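Local coordinates for protein endopolygalacturonase (Chondrostereum purpureum, PDB 1KCD) that probably cleaves alpha-1,4-galacturonosyl linkages of polygalacturonate by hydrolysis, as an endo-acting family 28 glycoside hydrolase that binds galacturonate, at residues Arg226-Arg231 and Gln260-Asp265. Sequence-based numbering, arbitrary orientation.
Sequences RIKAQR and QSYPDD. With GTR (beta-D-galactopyranuronic acid), chain C; GTK (beta-D-galactofuranuronic acid), chain B.
K228 and Y262 lie side by side, pointing the same way, with their polar ends at the bound sugars and CD of the lysine 3.5 Å from ring atom CE1 of Y262. The lysine starts from a strained first torsion (chi1 31°) but is extended beyond CG, which carries NZ between two uronates: it bonds GTR O6B at 2.9 Å and GTK O6A at 2.7 Å, and pairs with D174. On the tyrosine, CG lies anti to the backbone N, and OH donates to the same GTR O6B at 2.6 Å. R226, also paired with D174, presents NH1 and NH2 to the GTR carboxylate; NH2 to GTR O6A is the straighter bond (2.8 Å, 168°), while CE of K228 lies over the centre of one face of the R226 guanidinium. Three side chains thus grip GTR O6B, which should stabilise the anionic carboxylate. At the far end of strand 226-230, R231 N bonds Y262 O nearly straight (2.9 Å), anchoring the tyrosine's backbone. NH1 and NH2 of R231 both reach D264 OD2 on its anti side, NH2 at 2.9 Å, the two planes 47° apart; G267 O and N268 O also hold this arginine. The parallel Q230-Y262 bridge joins neighbouring coils of the right-handed parallel beta-helix, whose family 28 substrate cleft R226, K228 and Y262 line.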
# COMPACT_ATOMS: atom_id res chain seq x y z
N ARG A 226 6.80 6.55 6.22
CA ARG A 226 7.93 5.76 6.67
C ARG A 226 8.72 5.16 5.51
O ARG A 226 8.16 4.76 4.49
CB ARG A 226 7.43 4.56 7.49
CG ARG A 226 7.04 4.78 8.94
CD ARG A 226 7.03 3.36 9.60
NE ARG A 226 5.77 2.73 9.10
CZ ARG A 226 5.31 1.59 9.59
NH1 ARG A 226 5.99 0.91 10.54
NH2 ARG A 226 4.18 1.04 9.13
N ILE A 227 10.04 5.06 5.76
CA ILE A 227 10.86 4.16 4.97
C ILE A 227 11.48 3.20 5.95
O ILE A 227 12.24 3.64 6.82
CB ILE A 227 11.95 4.87 4.15
CG1 ILE A 227 11.29 6.01 3.34
CG2 ILE A 227 12.73 3.88 3.27
CD1 ILE A 227 12.35 6.79 2.52
N LYS A 228 11.09 1.94 5.88
CA LYS A 228 11.51 0.94 6.86
C LYS A 228 12.28 -0.15 6.16
O LYS A 228 11.82 -0.70 5.17
CB LYS A 228 10.28 0.32 7.56
CG LYS A 228 8.96 0.20 6.77
CD LYS A 228 7.88 -0.55 7.58
CE LYS A 228 6.51 -0.46 6.85
NZ LYS A 228 5.56 -1.40 7.39
N ALA A 229 13.45 -0.48 6.70
CA ALA A 229 14.21 -1.59 6.20
C ALA A 229 14.50 -2.53 7.35
O ALA A 229 14.85 -2.12 8.46
CB ALA A 229 15.54 -1.16 5.57
N GLN A 230 14.32 -3.84 7.05
CA GLN A 230 14.66 -4.83 8.05
C GLN A 230 16.13 -4.70 8.46
O GLN A 230 17.02 -4.60 7.60
CB GLN A 230 14.42 -6.24 7.45
CG GLN A 230 12.93 -6.45 7.19
CD GLN A 230 12.55 -7.67 6.38
OE1 GLN A 230 13.30 -8.66 6.36
NE2 GLN A 230 11.37 -7.65 5.77
N ARG A 231 16.37 -4.70 9.78
CA ARG A 231 17.76 -4.58 10.26
C ARG A 231 18.64 -5.58 9.61
O ARG A 231 19.81 -5.29 9.37
CB ARG A 231 17.72 -4.83 11.77
CG ARG A 231 19.11 -4.74 12.40
CD ARG A 231 19.02 -5.05 13.88
NE ARG A 231 18.47 -3.96 14.67
CZ ARG A 231 17.31 -4.01 15.32
NH1 ARG A 231 16.50 -5.06 15.26
NH2 ARG A 231 16.89 -2.96 16.06
N GLN A 260 16.39 1.92 9.55
CA GLN A 260 16.97 0.65 9.14
C GLN A 260 17.02 -0.31 10.31
O GLN A 260 17.80 -1.29 10.31
CB GLN A 260 18.33 0.90 8.53
CG GLN A 260 18.16 1.52 7.13
CD GLN A 260 19.43 2.16 6.58
OE1 GLN A 260 20.28 2.64 7.34
NE2 GLN A 260 19.56 2.23 5.26
N SER A 261 16.14 -0.12 11.29
CA SER A 261 16.05 -1.00 12.47
C SER A 261 14.86 -1.94 12.48
O SER A 261 14.63 -2.61 13.49
CB SER A 261 15.95 -0.11 13.73
OG SER A 261 17.13 0.67 13.84
N TYR A 262 14.07 -1.96 11.42
CA TYR A 262 12.81 -2.68 11.46
C TYR A 262 13.05 -4.11 11.86
O TYR A 262 13.98 -4.78 11.36
CB TYR A 262 12.16 -2.58 10.07
CG TYR A 262 10.69 -2.99 10.13
CD1 TYR A 262 9.69 -2.05 10.50
CD2 TYR A 262 10.31 -4.27 9.81
CE1 TYR A 262 8.35 -2.40 10.55
CE2 TYR A 262 8.95 -4.66 9.87
CZ TYR A 262 8.00 -3.72 10.25
OH TYR A 262 6.67 -4.12 10.29
N PRO A 263 12.22 -4.72 12.70
CA PRO A 263 10.91 -4.21 13.15
C PRO A 263 10.94 -3.22 14.29
O PRO A 263 9.90 -2.69 14.69
CB PRO A 263 10.25 -5.54 13.60
CG PRO A 263 11.38 -6.35 14.11
CD PRO A 263 12.51 -6.12 13.13
N ASP A 264 12.07 -2.86 14.85
CA ASP A 264 12.12 -1.79 15.85
C ASP A 264 12.13 -0.45 15.15
O ASP A 264 12.53 -0.37 13.98
CB ASP A 264 13.40 -1.91 16.65
CG ASP A 264 13.48 -3.24 17.35
OD1 ASP A 264 12.50 -3.51 18.07
OD2 ASP A 264 14.41 -4.02 17.15
N ASP A 265 11.69 0.58 15.84
CA ASP A 265 11.71 1.90 15.18
C ASP A 265 13.14 2.42 15.15
O ASP A 265 13.60 2.96 14.13
CB ASP A 265 10.71 2.76 15.96
CG ASP A 265 9.24 2.46 15.78
OD1 ASP A 265 8.75 2.00 14.72
OD2 ASP A 265 8.45 2.71 16.72
C1 GTR C . 2.16 -3.69 13.52
C2 GTR C . 1.81 -5.03 12.83
C3 GTR C . 2.97 -5.49 12.14
C4 GTR C . 3.46 -4.49 11.00
C5 GTR C . 3.62 -3.14 11.74
C6 GTR C . 3.95 -2.04 10.74
O1 GTR C . 1.00 -3.16 14.13
O2 GTR C . 1.44 -5.98 13.88
O3 GTR C . 2.68 -6.75 11.43
O4 GTR C . 2.45 -4.38 9.95
O5 GTR C . 2.42 -2.78 12.44
O6A GTR C . 3.14 -1.13 10.47
O6B GTR C . 5.07 -2.09 10.21
C1 GTK B . 2.14 -6.43 5.39
O1 GTK B . 2.47 -7.54 4.56
C2 GTK B . 1.56 -6.82 6.72
O2 GTK B . 0.89 -5.67 7.27
C3 GTK B . 2.84 -7.01 7.58
O3 GTK B . 3.12 -8.40 7.62
C4 GTK B . 3.95 -6.33 6.78
O4 GTK B . 3.37 -5.76 5.61
C5 GTK B . 4.82 -5.35 7.56
O5 GTK B . 4.06 -4.16 7.68
C6 GTK B . 6.17 -4.97 7.01
O6B GTK B . 7.03 -5.98 6.93
O6A GTK B . 6.47 -3.86 6.63
O HOH W 1 8.56 1.19 11.80
O HOH W 2 18.55 -2.22 7.35